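Local coordinates for protein 7,8-dihydro-6-hydroxymethylpterin pyrophosphokinase-dihydropteroate synthase (Plasmodium falciparum, PDB 6JWS) that probably catalyses two successive steps of folate biosynthesis, the pyrophosphorylation of 6-hydroxymethyl-7,8-dihydropterin by ATP and its joining to 4-aminobenzoate to give dihydropteroate, at residues 45-56 against 162-173. The protein carries 1 engineered substitution. Numbering follows the deposited sequence.
Sequences LGKIINTSYLYE and YFYNLTVVVKTF. With CA (calcium ion), chain L.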
loop_
_atom_site.group_PDB
_atom_site.type_symbol
_atom_site.label_atom_id
_atom_site.label_comp_id
_atom_site.label_asym_id
_atom_site.label_seq_id
_atom_site.Cartn_x
_atom_site.Cartn_y
_atom_site.Cartn_z
ATOM N N LEU B 45 -26.228 -2.868 -40.572
ATOM C CA LEU B 45 -25.726 -4.234 -40.674
ATOM C C LEU B 45 -26.554 -5.241 -39.883
ATOM O O LEU B 45 -26.584 -6.407 -40.246
ATOM C CB LEU B 45 -24.253 -4.301 -40.255
ATOM C CG LEU B 45 -23.275 -3.606 -41.199
ATOM C CD1 LEU B 45 -21.838 -3.800 -40.716
ATOM C CD2 LEU B 45 -23.449 -4.150 -42.614
ATOM N N GLY B 46 -27.175 -4.830 -38.778
ATOM C CA GLY B 46 -27.900 -5.792 -37.959
ATOM C C GLY B 46 -27.898 -5.413 -36.478
ATOM O O GLY B 46 -28.040 -4.243 -36.118
ATOM N N LYS B 47 -27.728 -6.416 -35.617
ATOM C CA LYS B 47 -27.747 -6.149 -34.193
ATOM C C LYS B 47 -26.406 -6.478 -33.531
ATOM O O LYS B 47 -25.965 -7.628 -33.563
ATOM C CB LYS B 47 -28.873 -6.943 -33.530
ATOM C CG LYS B 47 -28.975 -6.639 -32.049
ATOM C CD LYS B 47 -30.068 -7.333 -31.292
ATOM C CE LYS B 47 -30.373 -6.471 -30.086
ATOM N NZ LYS B 47 -30.788 -7.308 -28.948
ATOM N N ILE B 48 -25.823 -5.481 -32.849
ATOM C CA ILE B 48 -24.657 -5.702 -32.005
ATOM C C ILE B 48 -25.051 -6.486 -30.754
ATOM O O ILE B 48 -25.857 -6.023 -29.950
ATOM C CB ILE B 48 -23.982 -4.367 -31.642
ATOM C CG1 ILE B 48 -23.506 -3.640 -32.901
ATOM C CG2 ILE B 48 -22.841 -4.607 -30.654
ATOM C CD1 ILE B 48 -23.056 -2.214 -32.667
ATOM N N ILE B 49 -24.448 -7.666 -30.578
ATOM C CA ILE B 49 -24.798 -8.550 -29.480
ATOM C C ILE B 49 -23.563 -8.873 -28.644
ATOM O O ILE B 49 -23.664 -9.698 -27.739
ATOM C CB ILE B 49 -25.452 -9.852 -29.988
ATOM C CG1 ILE B 49 -24.587 -10.542 -31.046
ATOM C CG2 ILE B 49 -26.883 -9.639 -30.468
ATOM C CD1 ILE B 49 -25.064 -11.924 -31.396
ATOM N N ASN B 50 -22.401 -8.273 -28.966
ATOM C CA ASN B 50 -21.204 -8.422 -28.152
ATOM C C ASN B 50 -20.203 -7.313 -28.488
ATOM O O ASN B 50 -20.208 -6.784 -29.592
ATOM C CB ASN B 50 -20.634 -9.850 -28.193
ATOM C CG ASN B 50 -19.886 -10.206 -26.923
ATOM O OD1 ASN B 50 -19.483 -9.325 -26.152
ATOM N ND2 ASN B 50 -19.684 -11.488 -26.693
ATOM N N THR B 51 -19.392 -6.909 -27.504
ATOM C CA THR B 51 -18.320 -5.952 -27.694
ATOM C C THR B 51 -17.184 -6.346 -26.760
ATOM O O THR B 51 -17.413 -7.021 -25.761
ATOM C CB THR B 51 -18.733 -4.508 -27.364
ATOM O OG1 THR B 51 -19.455 -4.441 -26.127
ATOM C CG2 THR B 51 -19.529 -3.820 -28.458
ATOM N N SER B 52 -15.963 -5.929 -27.092
ATOM C CA SER B 52 -14.816 -6.082 -26.220
ATOM C C SER B 52 -14.641 -4.762 -25.475
ATOM O O SER B 52 -15.376 -3.819 -25.750
ATOM C CB SER B 52 -13.595 -6.379 -27.057
ATOM O OG SER B 52 -13.191 -5.214 -27.787
ATOM N N TYR B 53 -13.661 -4.692 -24.558
ATOM C CA TYR B 53 -13.176 -3.401 -24.115
ATOM C C TYR B 53 -12.607 -2.627 -25.304
ATOM O O TYR B 53 -12.315 -3.167 -26.363
ATOM C CB TYR B 53 -12.186 -3.539 -22.948
ATOM C CG TYR B 53 -12.868 -3.958 -21.670
ATOM C CD1 TYR B 53 -13.578 -3.035 -20.904
ATOM C CD2 TYR B 53 -12.879 -5.292 -21.268
ATOM C CE1 TYR B 53 -14.258 -3.433 -19.762
ATOM C CE2 TYR B 53 -13.563 -5.708 -20.136
ATOM C CZ TYR B 53 -14.255 -4.768 -19.377
ATOM O OH TYR B 53 -14.979 -5.168 -18.276
ATOM N N LEU B 54 -12.415 -1.338 -25.083
ATOM C CA LEU B 54 -11.595 -0.494 -25.923
ATOM C C LEU B 54 -10.150 -0.679 -25.472
ATOM O O LEU B 54 -9.907 -0.865 -24.282
ATOM C CB LEU B 54 -12.048 0.933 -25.623
ATOM C CG LEU B 54 -12.350 1.773 -26.844
ATOM C CD1 LEU B 54 -13.216 2.973 -26.466
ATOM C CD2 LEU B 54 -11.031 2.229 -27.467
ATOM N N TYR B 55 -9.198 -0.600 -26.417
ATOM C CA TYR B 55 -7.792 -0.797 -26.084
ATOM C C TYR B 55 -6.908 0.207 -26.808
ATOM O O TYR B 55 -7.114 0.494 -27.979
ATOM C CB TYR B 55 -7.334 -2.210 -26.430
ATOM C CG TYR B 55 -7.932 -3.281 -25.556
ATOM C CD1 TYR B 55 -7.344 -3.630 -24.344
ATOM C CD2 TYR B 55 -9.102 -3.927 -25.927
ATOM C CE1 TYR B 55 -7.894 -4.621 -23.545
ATOM C CE2 TYR B 55 -9.651 -4.925 -25.148
ATOM C CZ TYR B 55 -9.049 -5.266 -23.951
ATOM O OH TYR B 55 -9.617 -6.239 -23.176
ATOM N N GLU B 56 -5.908 0.719 -26.093
ATOM C CA GLU B 56 -4.854 1.484 -26.731
ATOM C C GLU B 56 -3.667 0.559 -26.979
ATOM O O GLU B 56 -3.107 -0.023 -26.047
ATOM C CB GLU B 56 -4.449 2.661 -25.868
ATOM C CG GLU B 56 -3.143 3.289 -26.316
ATOM C CD GLU B 56 -2.831 4.451 -25.409
ATOM O OE1 GLU B 56 -3.506 5.493 -25.547
ATOM O OE2 GLU B 56 -1.976 4.287 -24.521
ATOM N N TYR B 162 -0.276 5.222 -31.813
ATOM C CA TYR B 162 -1.119 4.322 -31.046
ATOM C C TYR B 162 -2.341 3.936 -31.876
ATOM O O TYR B 162 -2.853 4.741 -32.656
ATOM C CB TYR B 162 -1.583 5.006 -29.758
ATOM C CG TYR B 162 -0.509 5.323 -28.747
ATOM C CD1 TYR B 162 0.039 4.333 -27.945
ATOM C CD2 TYR B 162 -0.074 6.627 -28.559
ATOM C CE1 TYR B 162 1.006 4.625 -26.996
ATOM C CE2 TYR B 162 0.895 6.936 -27.616
ATOM C CZ TYR B 162 1.436 5.931 -26.831
ATOM O OH TYR B 162 2.386 6.222 -25.896
ATOM N N PHE B 163 -2.809 2.698 -31.690
ATOM C CA PHE B 163 -4.065 2.257 -32.271
ATOM C C PHE B 163 -5.117 2.108 -31.168
ATOM O O PHE B 163 -4.801 1.717 -30.041
ATOM C CB PHE B 163 -3.872 0.952 -33.047
ATOM C CG PHE B 163 -3.186 1.088 -34.384
ATOM C CD1 PHE B 163 -1.817 1.311 -34.467
ATOM C CD2 PHE B 163 -3.908 0.969 -35.564
ATOM C CE1 PHE B 163 -1.190 1.435 -35.699
ATOM C CE2 PHE B 163 -3.279 1.081 -36.798
ATOM C CZ PHE B 163 -1.922 1.318 -36.863
ATOM N N TYR B 164 -6.363 2.438 -31.524
ATOM C CA TYR B 164 -7.527 2.321 -30.663
ATOM C C TYR B 164 -8.481 1.345 -31.328
ATOM O O TYR B 164 -8.876 1.539 -32.478
ATOM C CB TYR B 164 -8.124 3.696 -30.335
ATOM C CG TYR B 164 -7.109 4.562 -29.641
ATOM C CD1 TYR B 164 -6.217 5.340 -30.373
ATOM C CD2 TYR B 164 -6.951 4.506 -28.267
ATOM C CE1 TYR B 164 -5.219 6.078 -29.753
ATOM C CE2 TYR B 164 -5.961 5.239 -27.632
ATOM C CZ TYR B 164 -5.085 6.016 -28.378
ATOM O OH TYR B 164 -4.096 6.732 -27.765
ATOM N N ASN B 165 -8.834 0.302 -30.576
ATOM C CA ASN B 165 -9.364 -0.917 -31.149
ATOM C C ASN B 165 -10.546 -1.406 -30.325
ATOM O O ASN B 165 -10.520 -1.350 -29.105
ATOM C CB ASN B 165 -8.308 -2.022 -31.061
ATOM C CG ASN B 165 -8.110 -2.736 -32.373
ATOM O OD1 ASN B 165 -7.643 -2.132 -33.343
ATOM N ND2 ASN B 165 -8.452 -4.019 -32.403
ATOM N N LEU B 166 -11.505 -2.015 -31.009
ATOM C CA LEU B 166 -12.657 -2.608 -30.365
ATOM C C LEU B 166 -13.218 -3.656 -31.317
ATOM O O LEU B 166 -13.303 -3.391 -32.509
ATOM C CB LEU B 166 -13.653 -1.464 -30.120
ATOM C CG LEU B 166 -15.100 -1.864 -29.871
ATOM C CD1 LEU B 166 -15.208 -2.481 -28.498
ATOM C CD2 LEU B 166 -15.987 -0.643 -29.948
ATOM N N THR B 167 -13.592 -4.825 -30.791
ATOM C CA THR B 167 -14.348 -5.798 -31.567
ATOM C C THR B 167 -15.837 -5.744 -31.211
ATOM O O THR B 167 -16.210 -5.217 -30.159
ATOM C CB THR B 167 -13.736 -7.206 -31.489
ATOM O OG1 THR B 167 -13.696 -7.683 -30.139
ATOM C CG2 THR B 167 -12.383 -7.314 -32.182
ATOM N N VAL B 168 -16.673 -6.261 -32.131
ATOM C CA VAL B 168 -18.116 -6.367 -31.981
ATOM C C VAL B 168 -18.579 -7.658 -32.651
ATOM O O VAL B 168 -18.023 -8.059 -33.668
ATOM C CB VAL B 168 -18.901 -5.152 -32.527
ATOM C CG1 VAL B 168 -18.250 -3.825 -32.192
ATOM C CG2 VAL B 168 -19.185 -5.250 -34.015
ATOM N N VAL B 169 -19.581 -8.314 -32.051
ATOM C CA VAL B 169 -20.309 -9.374 -32.728
ATOM C C VAL B 169 -21.644 -8.801 -33.210
ATOM O O VAL B 169 -22.349 -8.121 -32.453
ATOM C CB VAL B 169 -20.510 -10.601 -31.821
ATOM C CG1 VAL B 169 -21.324 -11.681 -32.511
ATOM C CG2 VAL B 169 -19.198 -11.174 -31.282
ATOM N N VAL B 170 -21.962 -9.063 -34.486
ATOM C CA VAL B 170 -23.168 -8.591 -35.152
ATOM C C VAL B 170 -23.998 -9.794 -35.599
ATOM O O VAL B 170 -23.488 -10.734 -36.216
ATOM C CB VAL B 170 -22.822 -7.662 -36.336
ATOM C CG1 VAL B 170 -24.061 -7.047 -36.958
ATOM C CG2 VAL B 170 -21.904 -6.538 -35.900
ATOM N N LYS B 171 -25.287 -9.774 -35.247
ATOM C CA LYS B 171 -26.264 -10.642 -35.895
ATOM C C LYS B 171 -26.775 -9.869 -37.108
ATOM O O LYS B 171 -27.375 -8.803 -36.946
ATOM C CB LYS B 171 -27.345 -11.061 -34.898
ATOM C CG LYS B 171 -28.489 -11.933 -35.410
ATOM C CD LYS B 171 -29.732 -11.836 -34.491
ATOM C CE LYS B 171 -29.880 -12.923 -33.436
ATOM N NZ LYS B 171 -30.713 -12.483 -32.283
ATOM N N THR B 172 -26.443 -10.373 -38.311
ATOM C CA THR B 172 -26.553 -9.594 -39.540
ATOM C C THR B 172 -27.544 -10.221 -40.520
ATOM O O THR B 172 -27.747 -11.434 -40.544
ATOM C CB THR B 172 -25.173 -9.305 -40.151
ATOM O OG1 THR B 172 -25.328 -8.198 -41.036
ATOM C CG2 THR B 172 -24.560 -10.473 -40.894
ATOM N N PHE B 173 -28.158 -9.354 -41.330
ATOM C CA PHE B 173 -29.145 -9.769 -42.324
ATOM C C PHE B 173 -28.481 -9.835 -43.700
ATOM O O PHE B 173 -29.084 -10.307 -44.666
ATOM C CB PHE B 173 -30.369 -8.838 -42.310
ATOM C CG PHE B 173 -30.050 -7.377 -42.111
ATOM C CD1 PHE B 173 -29.306 -6.673 -43.052
ATOM C CD2 PHE B 173 -30.465 -6.706 -40.965
ATOM C CE1 PHE B 173 -28.993 -5.334 -42.858
ATOM C CE2 PHE B 173 -30.155 -5.364 -40.773
ATOM C CZ PHE B 173 -29.427 -4.674 -41.722
HETATM CA CA CA L . -29.927 -2.689 -35.729
HETATM O O HOH W 1 -30.748 -4.631 -35.407
HETATM O O HOH W 2 -31.186 -2.967 -37.789
#
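A classic beta bulge, in which Ile49 and Asn50 both face Val169, interrupts the antiparallel pairing of strands 46-51 and 163-172 in the central sheet of the HPPK domain. Ile49 N bonds to Val169 O at 2.9 Å, while Val169 N returns to Asn50 O at 3.0 Å. The branched Val169 suits this place because its two methyls divide the work: CG1 lies 3.8 Å from Ile49 CG1, and CG2 meets Asn50 CB. Before the bulge, Lys47 and Lys171 form a regular hydrogen-bonded pair. Gly46 leaves room for the partner backbone, its CA only 3.2 Å from Lys171 O, and its own O binds the calcium ion, with Glu42 and Glu99 as further ligands. The ring of Phe173 lies with one face over Leu45 O, flanking this end.

Beyond Thr51 the register shifts by one residue, and Ser52 bridges the break. With its hydroxyl between the backbone N and the carbonyl carbon (chi1 71°), Ser52 OG accepts Thr167 N at 3.1 Å along a nearly straight bond (168°) and donates to Tyr53 O, so a side chain replaces a main-chain acceptor. Tyr55 and Asn165 then resume reciprocal backbone bonding. At the far end the extended Glu56 runs beside Tyr164, whose OH donates to Glu56 OE1 at 2.6 Å from the anti side, tilted out of the carboxylate plane; Tyr384 OH also bonds this oxygen. The poorly ordered Tyr162 ring stacks on the carboxylate, their planes 28° apart.

Leu38 and Val41 of helix 30-44 pack against the apolar face made by Ile48, Val168 and Val170, whereas Ser52, Tyr55 and Thr167 touch helix 327-336. Within the sheet, strand 372-377 adjoins 46-57, and strand 16-24 borders 163-172 on its other side.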